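Fatty acid-binding protein homolog 1 (Echinococcus granulosus, PDB 1O8V) binds long-chain fatty acids such as palmitic acid inside a beta-barrel and has been implicated in the acquisition, storage and transport of lipids. Local coordinates at residues 106-109 and 114-117; 7-12 and 108-113; 22-27 and 97-102; 84-87 and 92-95; 41-46 and 51-56. One frame throughout, in Å; residues are numbered along the deposited sequence.

Interaction 1: residues 106-109 and 114-117; sequences IERV and ELKA. With PLM (palmitic acid), chain B.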
# COMPACT_ATOMS: atom_id res chain seq x y z
N ILE A 106 7.22 -0.02 0.83
CA ILE A 106 6.15 0.86 1.28
C ILE A 106 6.35 1.08 2.78
O ILE A 106 6.64 0.15 3.53
CB ILE A 106 4.76 0.22 1.01
CG1 ILE A 106 4.64 -0.20 -0.45
CG2 ILE A 106 3.66 1.18 1.41
CD1 ILE A 106 3.47 -1.14 -0.71
N GLU A 107 6.22 2.33 3.22
CA GLU A 107 6.25 2.67 4.65
C GLU A 107 4.98 3.44 4.92
O GLU A 107 4.70 4.40 4.23
CB GLU A 107 7.47 3.53 5.01
CG GLU A 107 8.85 2.93 4.74
CD GLU A 107 10.00 3.97 4.67
OE1 GLU A 107 9.76 5.18 4.88
OE2 GLU A 107 11.17 3.57 4.39
N ARG A 108 4.22 3.03 5.92
CA ARG A 108 3.03 3.77 6.34
C ARG A 108 3.25 4.31 7.73
O ARG A 108 3.69 3.58 8.61
CB ARG A 108 1.80 2.87 6.32
CG ARG A 108 1.43 2.40 4.89
CD ARG A 108 0.24 1.49 4.80
NE ARG A 108 -0.05 1.17 3.41
CZ ARG A 108 0.32 0.06 2.81
NH1 ARG A 108 0.99 -0.88 3.44
NH2 ARG A 108 0.07 -0.09 1.52
N VAL A 109 2.97 5.59 7.91
CA VAL A 109 3.04 6.22 9.24
C VAL A 109 1.78 7.01 9.51
O VAL A 109 1.21 7.58 8.60
CB VAL A 109 4.25 7.11 9.35
CG1 VAL A 109 5.52 6.32 9.05
CG2 VAL A 109 4.15 8.32 8.44
N GLU A 114 -3.94 11.61 10.05
CA GLU A 114 -3.31 11.50 8.74
C GLU A 114 -2.44 10.26 8.63
O GLU A 114 -1.61 10.03 9.48
CB GLU A 114 -2.45 12.72 8.51
CG GLU A 114 -1.84 12.80 7.12
CD GLU A 114 -1.44 14.21 6.75
OE1 GLU A 114 -0.24 14.52 6.90
OE2 GLU A 114 -2.33 15.01 6.32
N LEU A 115 -2.64 9.47 7.57
CA LEU A 115 -1.75 8.35 7.25
C LEU A 115 -0.95 8.71 6.01
O LEU A 115 -1.52 9.10 5.00
CB LEU A 115 -2.57 7.09 7.00
CG LEU A 115 -1.82 5.76 6.82
CD1 LEU A 115 -2.70 4.64 7.29
CD2 LEU A 115 -1.41 5.58 5.35
N LYS A 116 0.37 8.56 6.08
CA LYS A 116 1.24 8.84 4.94
C LYS A 116 1.90 7.55 4.50
O LYS A 116 2.58 6.89 5.29
CB LYS A 116 2.30 9.92 5.25
CG LYS A 116 1.75 11.33 5.25
CD LYS A 116 2.86 12.35 4.96
CE LYS A 116 2.29 13.76 4.76
NZ LYS A 116 1.86 14.06 3.36
N ALA A 117 1.70 7.21 3.23
CA ALA A 117 2.30 6.01 2.64
C ALA A 117 3.39 6.42 1.70
O ALA A 117 3.11 7.03 0.65
CB ALA A 117 1.27 5.22 1.90
C1 PLM B . -0.74 2.88 -0.92
O1 PLM B . -1.32 4.01 -1.18
O2 PLM B . -1.17 2.21 0.13
C2 PLM B . 0.39 2.41 -1.83
C3 PLM B . 0.16 1.02 -2.40
C4 PLM B . 1.24 0.74 -3.45
C5 PLM B . 1.13 -0.69 -3.96
C6 PLM B . 2.27 -1.08 -4.92
C7 PLM B . 2.34 -0.31 -6.24
C8 PLM B . 1.53 -1.01 -7.30
C9 PLM B . 1.40 -0.24 -8.60
CA PLM B . 0.08 -0.59 -9.27
CB PLM B . -0.75 0.62 -9.62
CC PLM B . -2.13 0.28 -10.18
CD PLM B . -3.17 1.28 -9.73
CE PLM B . -4.04 0.82 -8.58
CF PLM B . -4.94 1.96 -8.10
CG PLM B . -5.85 1.60 -6.94

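Interaction 2: residues 7-12 and 108-113; sequences GTWKME and RVVEGN. With PLM (palmitic acid), chain B.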
# COMPACT_ATOMS: atom_id res chain seq x y z
N GLY A 7 -8.67 1.02 10.98
CA GLY A 7 -9.77 1.88 10.60
C GLY A 7 -9.82 2.11 9.10
O GLY A 7 -9.24 1.35 8.31
N THR A 8 -10.57 3.14 8.72
CA THR A 8 -10.80 3.47 7.32
C THR A 8 -10.11 4.80 7.02
O THR A 8 -10.21 5.76 7.78
CB THR A 8 -12.30 3.55 7.06
OG1 THR A 8 -12.87 2.26 7.26
CG2 THR A 8 -12.59 3.88 5.57
N TRP A 9 -9.42 4.85 5.88
CA TRP A 9 -8.62 5.99 5.46
C TRP A 9 -8.89 6.33 3.98
O TRP A 9 -8.88 5.44 3.12
CB TRP A 9 -7.13 5.64 5.58
CG TRP A 9 -6.69 5.16 6.93
CD1 TRP A 9 -6.70 3.88 7.38
CD2 TRP A 9 -6.20 5.97 8.01
NE1 TRP A 9 -6.23 3.84 8.68
CE2 TRP A 9 -5.92 5.11 9.08
CE3 TRP A 9 -5.96 7.33 8.17
CZ2 TRP A 9 -5.39 5.57 10.30
CZ3 TRP A 9 -5.46 7.80 9.39
CH2 TRP A 9 -5.18 6.92 10.44
N LYS A 10 -9.06 7.61 3.69
CA LYS A 10 -9.41 8.07 2.34
C LYS A 10 -8.23 8.81 1.71
O LYS A 10 -7.69 9.72 2.30
CB LYS A 10 -10.64 8.99 2.38
CG LYS A 10 -10.99 9.66 1.06
CD LYS A 10 -11.16 8.64 -0.05
CE LYS A 10 -11.25 9.28 -1.43
NZ LYS A 10 -11.95 8.37 -2.36
N MET A 11 -7.82 8.44 0.51
CA MET A 11 -6.65 9.11 -0.07
C MET A 11 -7.00 10.52 -0.52
O MET A 11 -8.00 10.73 -1.25
CB MET A 11 -6.04 8.32 -1.25
CG MET A 11 -4.62 8.82 -1.54
SD MET A 11 -3.94 8.24 -3.09
CE MET A 11 -4.74 9.24 -4.13
N GLU A 12 -6.21 11.48 -0.06
CA GLU A 12 -6.40 12.90 -0.35
C GLU A 12 -5.50 13.41 -1.47
O GLU A 12 -5.94 14.19 -2.33
CB GLU A 12 -6.14 13.71 0.93
CG GLU A 12 -7.12 13.41 2.05
CD GLU A 12 -8.48 14.08 1.86
OE1 GLU A 12 -8.66 14.83 0.86
OE2 GLU A 12 -9.35 13.87 2.73
N ARG A 108 4.22 3.03 5.92
CA ARG A 108 3.03 3.77 6.34
C ARG A 108 3.25 4.31 7.73
O ARG A 108 3.69 3.58 8.61
CB ARG A 108 1.80 2.87 6.32
CG ARG A 108 1.43 2.40 4.89
CD ARG A 108 0.24 1.49 4.80
NE ARG A 108 -0.05 1.17 3.41
CZ ARG A 108 0.32 0.06 2.81
NH1 ARG A 108 0.99 -0.88 3.44
NH2 ARG A 108 0.07 -0.09 1.52
N VAL A 109 2.97 5.59 7.91
CA VAL A 109 3.04 6.22 9.24
C VAL A 109 1.78 7.01 9.51
O VAL A 109 1.21 7.58 8.60
CB VAL A 109 4.25 7.11 9.35
CG1 VAL A 109 5.52 6.32 9.05
CG2 VAL A 109 4.15 8.32 8.44
N VAL A 110 1.38 7.03 10.78
CA VAL A 110 0.18 7.73 11.19
C VAL A 110 0.55 8.80 12.21
O VAL A 110 1.28 8.55 13.17
CB VAL A 110 -0.82 6.77 11.81
CG1 VAL A 110 -1.93 7.52 12.60
CG2 VAL A 110 -1.42 5.88 10.74
N GLU A 111 0.00 9.98 11.99
CA GLU A 111 0.08 11.04 12.98
C GLU A 111 -1.28 11.68 13.01
O GLU A 111 -1.70 12.33 12.05
CB GLU A 111 1.14 12.06 12.61
CG GLU A 111 1.27 13.22 13.61
CD GLU A 111 1.66 12.77 15.01
OE1 GLU A 111 2.67 12.07 15.15
OE2 GLU A 111 0.92 13.08 15.98
N GLY A 112 -1.97 11.48 14.12
CA GLY A 112 -3.32 11.99 14.29
C GLY A 112 -4.24 11.44 13.24
O GLY A 112 -4.39 10.21 13.10
N ASN A 113 -4.84 12.35 12.48
CA ASN A 113 -5.86 11.97 11.52
C ASN A 113 -5.27 11.65 10.16
O ASN A 113 -6.01 11.40 9.22
CB ASN A 113 -6.90 13.10 11.38
CG ASN A 113 -7.95 13.09 12.48
OD1 ASN A 113 -8.23 12.05 13.09
ND2 ASN A 113 -8.56 14.26 12.73
C1 PLM B . -0.74 2.88 -0.92
O1 PLM B . -1.32 4.01 -1.18
O2 PLM B . -1.17 2.21 0.13
C2 PLM B . 0.39 2.41 -1.83
C3 PLM B . 0.16 1.02 -2.40
C4 PLM B . 1.24 0.74 -3.45
C5 PLM B . 1.13 -0.69 -3.96
C6 PLM B . 2.27 -1.08 -4.92
C7 PLM B . 2.34 -0.31 -6.24
C8 PLM B . 1.53 -1.01 -7.30
C9 PLM B . 1.40 -0.24 -8.60
CA PLM B . 0.08 -0.59 -9.27
CB PLM B . -0.75 0.62 -9.62
CC PLM B . -2.13 0.28 -10.18
CD PLM B . -3.17 1.28 -9.73
CE PLM B . -4.04 0.82 -8.58
CF PLM B . -4.94 1.96 -8.10
CG PLM B . -5.85 1.60 -6.94

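Interaction 3: residues 22-27 and 97-102; sequences ERLGVD and QDDKTK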
# COMPACT_ATOMS: atom_id res chain seq x y z
N GLU A 22 5.76 3.60 -13.60
CA GLU A 22 6.61 3.57 -14.79
C GLU A 22 7.81 2.66 -14.53
O GLU A 22 8.14 1.81 -15.35
CB GLU A 22 7.04 5.01 -15.16
CG GLU A 22 5.88 5.83 -15.74
CD GLU A 22 5.98 7.35 -15.65
OE1 GLU A 22 7.05 7.87 -15.29
OE2 GLU A 22 4.96 8.01 -15.97
N ARG A 23 8.43 2.79 -13.37
CA ARG A 23 9.60 1.97 -13.04
C ARG A 23 9.27 0.50 -12.89
O ARG A 23 10.10 -0.35 -13.18
CB ARG A 23 10.28 2.50 -11.75
CG ARG A 23 11.62 1.89 -11.43
CD ARG A 23 12.68 2.11 -12.49
NE ARG A 23 12.95 3.51 -12.66
CZ ARG A 23 13.88 4.19 -12.00
NH1 ARG A 23 14.68 3.57 -11.13
NH2 ARG A 23 14.01 5.50 -12.19
N LEU A 24 8.07 0.21 -12.42
CA LEU A 24 7.61 -1.17 -12.19
C LEU A 24 7.10 -1.86 -13.45
O LEU A 24 6.80 -3.07 -13.43
CB LEU A 24 6.52 -1.19 -11.13
CG LEU A 24 6.97 -0.89 -9.71
CD1 LEU A 24 5.78 -0.71 -8.77
CD2 LEU A 24 7.93 -1.97 -9.23
N GLY A 25 6.99 -1.13 -14.55
CA GLY A 25 6.56 -1.74 -15.80
C GLY A 25 5.05 -1.81 -15.99
O GLY A 25 4.57 -2.55 -16.88
N VAL A 26 4.31 -1.02 -15.22
CA VAL A 26 2.87 -0.97 -15.35
C VAL A 26 2.54 -0.41 -16.73
O VAL A 26 3.14 0.58 -17.17
CB VAL A 26 2.24 -0.12 -14.24
CG1 VAL A 26 0.74 -0.12 -14.38
CG2 VAL A 26 2.66 -0.65 -12.84
N ASP A 27 1.57 -1.01 -17.41
CA ASP A 27 1.27 -0.59 -18.78
C ASP A 27 0.49 0.72 -18.84
O ASP A 27 -0.05 1.19 -17.83
CB ASP A 27 0.61 -1.73 -19.60
CG ASP A 27 -0.76 -2.10 -19.14
OD1 ASP A 27 -1.47 -1.30 -18.51
OD2 ASP A 27 -1.24 -3.22 -19.43
N GLN A 97 7.49 -5.68 -1.21
CA GLN A 97 6.89 -6.48 -2.29
C GLN A 97 7.97 -6.79 -3.31
O GLN A 97 8.41 -5.90 -4.04
CB GLN A 97 5.77 -5.72 -2.99
CG GLN A 97 4.61 -5.33 -2.13
CD GLN A 97 3.65 -4.44 -2.81
OE1 GLN A 97 4.05 -3.53 -3.55
NE2 GLN A 97 2.36 -4.60 -2.50
N ASP A 98 8.38 -8.05 -3.40
CA ASP A 98 9.42 -8.48 -4.34
C ASP A 98 8.75 -9.15 -5.53
O ASP A 98 8.16 -10.22 -5.39
CB ASP A 98 10.35 -9.46 -3.62
CG ASP A 98 11.35 -10.09 -4.52
OD1 ASP A 98 11.62 -9.54 -5.61
OD2 ASP A 98 11.94 -11.14 -4.16
N ASP A 99 8.89 -8.56 -6.72
CA ASP A 99 8.28 -9.10 -7.92
C ASP A 99 9.28 -9.87 -8.79
O ASP A 99 8.93 -10.33 -9.88
CB ASP A 99 7.51 -8.02 -8.71
CG ASP A 99 8.41 -7.00 -9.38
OD1 ASP A 99 9.54 -7.34 -9.76
OD2 ASP A 99 8.02 -5.85 -9.61
N LYS A 100 10.51 -10.02 -8.28
CA LYS A 100 11.64 -10.76 -8.89
C LYS A 100 12.48 -9.90 -9.83
O LYS A 100 13.58 -10.34 -10.26
CB LYS A 100 11.23 -12.06 -9.59
CG LYS A 100 10.45 -13.04 -8.76
CD LYS A 100 9.95 -14.18 -9.66
CE LYS A 100 9.33 -15.34 -8.89
NZ LYS A 100 7.98 -15.70 -9.44
N THR A 101 11.99 -8.72 -10.18
CA THR A 101 12.78 -7.73 -10.91
C THR A 101 13.07 -6.53 -10.02
O THR A 101 14.21 -6.05 -9.97
CB THR A 101 12.05 -7.27 -12.17
OG1 THR A 101 11.93 -8.37 -13.09
CG2 THR A 101 12.86 -6.19 -12.92
N LYS A 102 12.01 -6.01 -9.38
CA LYS A 102 12.07 -4.89 -8.46
C LYS A 102 11.52 -5.27 -7.11
O LYS A 102 10.58 -6.04 -7.02
CB LYS A 102 11.23 -3.73 -8.99
CG LYS A 102 11.66 -3.16 -10.32
CD LYS A 102 13.04 -2.58 -10.27
CE LYS A 102 13.40 -1.90 -11.58
NZ LYS A 102 14.83 -1.46 -11.60
O HOH W 1 8.53 -4.74 -12.01

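Interaction 4: residues 84-87 and 92-95; sequences SLIT and VMKH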
# COMPACT_ATOMS: atom_id res chain seq x y z
N SER A 84 5.63 -10.88 -0.37
CA SER A 84 5.49 -9.74 0.55
C SER A 84 5.77 -10.06 2.00
O SER A 84 5.68 -11.21 2.41
CB SER A 84 4.08 -9.15 0.41
OG SER A 84 3.91 -8.70 -0.92
N LEU A 85 6.11 -9.02 2.77
CA LEU A 85 6.44 -9.16 4.17
C LEU A 85 6.13 -7.83 4.82
O LEU A 85 6.60 -6.79 4.40
CB LEU A 85 7.93 -9.48 4.35
CG LEU A 85 8.42 -9.82 5.76
CD1 LEU A 85 7.82 -11.04 6.36
CD2 LEU A 85 9.92 -10.03 5.66
N ILE A 86 5.32 -7.86 5.85
CA ILE A 86 4.91 -6.67 6.56
C ILE A 86 5.35 -6.80 8.03
O ILE A 86 5.07 -7.80 8.68
CB ILE A 86 3.39 -6.50 6.47
CG1 ILE A 86 2.98 -6.23 5.02
CG2 ILE A 86 2.96 -5.34 7.39
CD1 ILE A 86 1.50 -6.17 4.77
N THR A 87 6.01 -5.77 8.55
CA THR A 87 6.31 -5.66 9.97
C THR A 87 5.98 -4.27 10.44
O THR A 87 5.68 -3.36 9.64
CB THR A 87 7.79 -5.98 10.26
OG1 THR A 87 8.63 -5.15 9.44
CG2 THR A 87 8.12 -7.39 9.85
N VAL A 92 6.27 2.47 12.34
CA VAL A 92 6.18 2.51 10.87
C VAL A 92 5.78 1.12 10.39
O VAL A 92 6.45 0.12 10.71
CB VAL A 92 7.53 2.92 10.19
CG1 VAL A 92 7.39 3.00 8.67
CG2 VAL A 92 8.04 4.27 10.72
N MET A 93 4.69 1.05 9.64
CA MET A 93 4.39 -0.19 8.97
C MET A 93 5.34 -0.29 7.77
O MET A 93 5.34 0.59 6.92
CB MET A 93 2.93 -0.25 8.54
CG MET A 93 2.58 -1.61 7.95
SD MET A 93 1.07 -1.75 6.97
CE MET A 93 -0.03 -0.87 8.03
N LYS A 94 6.10 -1.38 7.72
CA LYS A 94 7.05 -1.65 6.65
C LYS A 94 6.51 -2.81 5.84
O LYS A 94 6.36 -3.92 6.34
CB LYS A 94 8.43 -1.96 7.23
CG LYS A 94 9.07 -0.79 7.96
CD LYS A 94 10.26 -1.21 8.77
CE LYS A 94 11.55 -1.17 7.97
NZ LYS A 94 12.66 -1.73 8.79
N HIS A 95 6.26 -2.56 4.57
CA HIS A 95 5.61 -3.51 3.68
C HIS A 95 6.49 -3.61 2.42
O HIS A 95 6.53 -2.69 1.62
CB HIS A 95 4.22 -2.97 3.37
CG HIS A 95 3.39 -3.80 2.44
ND1 HIS A 95 2.11 -3.41 2.08
CD2 HIS A 95 3.61 -4.98 1.80
CE1 HIS A 95 1.61 -4.29 1.24
NE2 HIS A 95 2.48 -5.26 1.07

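Interaction 5: residues 41-46 and 51-56; sequences LIVTDL and YKMRSE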
# COMPACT_ATOMS: atom_id res chain seq x y z
N LEU A 41 -8.53 2.88 2.13
CA LEU A 41 -7.78 1.81 2.71
C LEU A 41 -8.47 1.45 4.00
O LEU A 41 -8.68 2.32 4.85
CB LEU A 41 -6.35 2.27 3.01
CG LEU A 41 -5.50 1.30 3.82
CD1 LEU A 41 -5.24 0.07 3.00
CD2 LEU A 41 -4.20 1.93 4.22
N ILE A 42 -8.87 0.20 4.13
CA ILE A 42 -9.52 -0.29 5.35
C ILE A 42 -8.62 -1.33 6.00
O ILE A 42 -8.32 -2.35 5.39
CB ILE A 42 -10.90 -0.91 5.03
CG1 ILE A 42 -11.75 0.08 4.25
CG2 ILE A 42 -11.60 -1.30 6.32
CD1 ILE A 42 -12.84 -0.55 3.45
N VAL A 43 -8.18 -1.06 7.23
CA VAL A 43 -7.30 -1.96 7.96
C VAL A 43 -8.08 -2.55 9.15
O VAL A 43 -8.60 -1.80 9.98
CB VAL A 43 -6.06 -1.23 8.46
CG1 VAL A 43 -5.05 -2.23 9.00
CG2 VAL A 43 -5.44 -0.37 7.36
N THR A 44 -8.13 -3.87 9.21
CA THR A 44 -8.93 -4.57 10.23
C THR A 44 -8.10 -5.60 10.99
O THR A 44 -7.19 -6.23 10.45
CB THR A 44 -10.22 -5.22 9.64
OG1 THR A 44 -9.94 -6.08 8.52
CG2 THR A 44 -11.12 -4.17 9.07
N ASP A 45 -8.42 -5.75 12.27
CA ASP A 45 -7.83 -6.74 13.17
C ASP A 45 -8.70 -8.00 13.11
O ASP A 45 -9.88 -7.96 13.46
CB ASP A 45 -7.81 -6.14 14.57
CG ASP A 45 -7.13 -7.03 15.61
OD1 ASP A 45 -6.95 -8.24 15.38
OD2 ASP A 45 -6.79 -6.56 16.70
N LEU A 46 -8.13 -9.09 12.62
CA LEU A 46 -8.87 -10.33 12.41
C LEU A 46 -8.78 -11.26 13.61
O LEU A 46 -9.37 -12.35 13.57
CB LEU A 46 -8.36 -11.08 11.17
CG LEU A 46 -8.43 -10.36 9.82
CD1 LEU A 46 -7.86 -11.20 8.72
CD2 LEU A 46 -9.87 -10.00 9.54
N TYR A 51 -4.27 -9.71 10.27
CA TYR A 51 -4.82 -8.42 9.90
C TYR A 51 -5.23 -8.48 8.43
O TYR A 51 -4.72 -9.28 7.68
CB TYR A 51 -3.77 -7.30 10.06
CG TYR A 51 -3.36 -7.13 11.49
CD1 TYR A 51 -2.29 -7.84 12.02
CD2 TYR A 51 -4.08 -6.31 12.34
CE1 TYR A 51 -1.93 -7.70 13.36
CE2 TYR A 51 -3.73 -6.17 13.68
CZ TYR A 51 -2.67 -6.86 14.17
OH TYR A 51 -2.33 -6.71 15.50
N LYS A 52 -6.14 -7.60 8.03
CA LYS A 52 -6.48 -7.42 6.62
C LYS A 52 -6.31 -5.97 6.22
O LYS A 52 -6.66 -5.08 6.98
CB LYS A 52 -7.92 -7.88 6.35
CG LYS A 52 -8.38 -7.76 4.91
CD LYS A 52 -9.88 -8.03 4.80
CE LYS A 52 -10.22 -9.50 4.98
NZ LYS A 52 -11.56 -9.76 4.36
N MET A 53 -5.76 -5.72 5.03
CA MET A 53 -5.87 -4.42 4.38
C MET A 53 -6.70 -4.58 3.13
O MET A 53 -6.42 -5.46 2.32
CB MET A 53 -4.49 -3.86 3.99
CG MET A 53 -3.69 -3.39 5.16
SD MET A 53 -2.15 -2.50 4.64
CE MET A 53 -1.13 -3.87 4.08
N ARG A 54 -7.72 -3.73 3.00
CA ARG A 54 -8.62 -3.70 1.84
C ARG A 54 -8.55 -2.31 1.20
O ARG A 54 -8.55 -1.30 1.89
CB ARG A 54 -10.07 -4.03 2.26
CG ARG A 54 -11.10 -3.97 1.11
CD ARG A 54 -12.50 -4.43 1.53
NE ARG A 54 -12.66 -5.90 1.60
CZ ARG A 54 -13.69 -6.51 2.20
NH1 ARG A 54 -14.66 -5.80 2.75
NH2 ARG A 54 -13.76 -7.84 2.26
N SER A 55 -8.42 -2.28 -0.12
CA SER A 55 -8.38 -1.05 -0.88
C SER A 55 -9.52 -1.05 -1.87
O SER A 55 -9.62 -1.97 -2.69
CB SER A 55 -7.03 -0.92 -1.59
OG SER A 55 -6.96 0.28 -2.34
N GLU A 56 -10.39 -0.04 -1.77
CA GLU A 56 -11.58 0.10 -2.60
C GLU A 56 -11.41 1.30 -3.51
O GLU A 56 -11.07 2.39 -3.06
CB GLU A 56 -12.82 0.33 -1.71
CG GLU A 56 -13.17 -0.82 -0.78
CD GLU A 56 -14.37 -0.51 0.11
OE1 GLU A 56 -14.55 0.66 0.49
OE2 GLU A 56 -15.14 -1.46 0.41

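Interaction 1: residues 106-109 and 114-117
R108 touches CB of A117 with its CG, at 4.1 Å, at the foot of its side chain, while its guanidinium end reaches the carboxylate of the palmitic acid inside the barrel. Its chain runs extended from CG to NE (chi2 179°, chi3 178°), long enough to bring NH2 to the carboxylate. There NH2 donates to O2 of the palmitic acid at 3.0 Å in an almost straight bond (174° at the hydrogen), with the oxygen at the guanidinium edge, in its plane. CG2 of I106 lies over the centre of one guanidinium face, 3.7 Å above the plane, while the CD1 of I106 touches C4 and C5 of the ligand. CB of A117 reaches C1 of the acid, so that a small residue borders the carboxylate.

R108 and A117 form a non-hydrogen-bonded antiparallel pair; V109 and K116 form the hydrogen-bonded pair beside it. V109 N donates to K116 O at 3.0 Å, and K116 N to V109 O at 2.8 Å. On the sheet face carrying V109 and K116, CG2 of V109 meets CB of K116 at 4.0 Å, whereas the lysine amine goes on to T129 OG1.

Y130 OH and R128 NE are also hydrogen-bonded to the acid, at the polar end of the cavity in this fatty-acid-binding barrel. The contact belongs to the hairpin of strands 103-111 and 114-121, flanked by strand 92-98 next to the former and strand 124-132 next to the latter.

Interaction 2: residues 7-12 and 108-113
W9 and V110 meet across strands that are not paired: the nearest alpha carbons, those of W9 and N113, are 8.9 Å apart, and no hydrogen bond joins the segments. Segment 7-12 is extended, whereas 108-113 leaves its strand after E111 and turns through G112, whose phi of 60° is positive.

The indole bridges the gap. With CG anti to its own carbonyl carbon (chi1 -55°), W9 sends the six-membered part of its ring across to the turn. CH2 meets both methyls of V110, CG1 and CG2 each at 3.9 Å, and CZ2 also approaches CG2; the two side chains cross at about a right angle. The CB of V110 points toward the tryptophan, which brings both branches to it. At the ring edge, near its plane, CZ3 lies 3.6 Å from N113 O, and CH2 lies 4.3 Å from G112 O. The benzo edge is thus bordered by two turn carbonyls, while the valine supplies the apolar contact.

The pyrrole N-H is satisfied by another part of the chain, for NE1 of W9 is hydrogen-bonded to F5 O, and K132 makes a cation-pi contact with the indole. W9 also packs on L115 of strand 114-121 and Y130 of strand 124-132. These two strands lie between strands 7-15 and 103-111 in the sheet, so the tryptophan bridges non-adjacent strands of the fatty-acid-binding beta-barrel to reach the turn at G112 and N113.

Interaction 3: residues 22-27 and 97-102
Apolar contact between the segments joins L24 to K102, CD2 of the leucine touching CB of the lysine at 3.7 Å. With CG anti to the carbonyl carbon (chi1 -71°), the leucine branch comes nearer the loop than its CB bond alone would bring it. K102 bends at chi2 and lays its aliphatic chain by the helix end, CE reaching R23 CD at 4.2 Å.

Water-mediated bonding supplies the polar link: one water donates to L24 O at 2.8 Å and to D99 OD2 at 2.7 Å. Helix 17-24, one of the two helices characteristic of this barrel family, ends here in a Schellman motif at G25 and meets the turn between strands 92-98 and 103-111. The side chain of L24 lies about 4 Å from the palmitic acid at the nearest atoms.

Hydrogen bonds within the turn set its shape. D99 OD1 takes T101 N nearly along its C-O axis and K102 N, at 2.8 Å, from above the carboxylate plane, an Asx turn extended to an Asx motif. D98 OD1 makes a further Asx turn with K100 N.

Salt bridges run beyond the segments: R23 to E123 and D122, K102 to the same D122, and D99 to R80.

Interaction 4: residues 84-87 and 92-95
I86 and H95 are a non-hydrogen-bonded antiparallel pair with alpha carbons 4.3 Å apart, next to the hydrogen-bonded pair of T87 and K94; the two strand axes approach to 4.7 Å at 169°. T87 N donates to K94 O, and K94 N returns a 2.8 Å bond to T87 O. I86 CA also makes a short CA-H...O contact of 3.1 Å with K94 O, the carbonyl that receives T87 N.

On the inward-lying face, I86 covers one face of the H95 imidazole. Its CD1 stands 3.7 Å from the ring centroid, only 5° off the normal, a CH-pi contact, while CG1 lies 3.5 Å from CD2 of the ring. CG1 anti to the carbonyl carbon (chi1 -66°) turns this branch over the histidine and leaves CG2 for M93, whose CG it meets at 3.8 Å.

Strands 81-89 and 92-98 form a beta hairpin in the wall of the fatty-acid-binding barrel, and the isoleucine and histidine face its interior. Both ring nitrogens are hydrogen-bonded there, ND1 to R108 NH1 and NE2 to E74 OE1, and the two hydrogen bonds would hold the ring's rotation. H95 is thus a second-shell residue that probably steadies the arginine gripping the palmitate, and E74 OE1 is hydrogen-bonded to S84 OG as well.

On the other face of the hairpin, OG1 of T87 lies 3.9 Å from CB of K94. The lysine then bends at chi3, and its amine forms a salt bridge with E89.

Interaction 5: residues 41-46 and 51-56
T44 and K52 touch most closely among the side chains, OG1 of the threonine lying 3.5 Å from CB of the lysine. The two run side by side and point the same way; OG1 occupies the place between its own backbone N and carbonyl carbon (chi1 54°). On this same sheet face, I42 sends CD1 to the carboxylate of E56, 3.6 Å from OE1, crossing it at a slant.

The opposite face carries L41, V43, M53, D45 and Y51. V43 CG2 and M53 CG lie alongside at 4.1 Å, and L41 CD1 comes to M53 CB at the same distance. Farther along, Y51 presents its ring edge to T44 O, CD2 being 3.6 Å from it, while CE2 meets the D45 carboxylate carbon, the two planes 37° apart; D45 OD1 is hydrogen-bonded to G47 N. L46 closes the contact near the turn with CD1 over the Y51 backbone.

Strands 40-47 and 50-56 form a beta hairpin of the fatty-acid-binding barrel, and its backbone sets these pairs. I42 and T44 are hydrogen-bonded in both directions with R54 and K52: I42 N to R54 O at 2.7 Å is the shortest of the four, and R54 N, T44 N and K52 N complete the ladder. V43 with M53 and D45 with Y51 are the intervening non-hydrogen-bonded pairs.

Outside the hairpin, E63 takes salt bridges from both K52 NZ and R54 NE. The M53 side chain touches M93 and H95 of strand 92-98, while the backbones of W9 and G7 hydrogen-bond those of L41 and V43.

Interactions 1, 4 and 5 are hairpin contacts built on antiparallel backbone bonds, whereas interactions 2 and 3 join segments far apart in sequence without one direct hydrogen bond. All five are partly buried: the hairpins have a buried inward face and an outer one, while W9 and L24 are the only buried members of interactions 2 and 3. M53 CE of interaction 5 lies by I86 and H95 of interaction 4 and by R108, which interactions 1 and 2 share. L115 of interaction 1 packs on W9. Interactions 3 and 4 both use strand 92-98, but interaction 3 combines an apolar touch with a bridging water, its charges paired outside the contact.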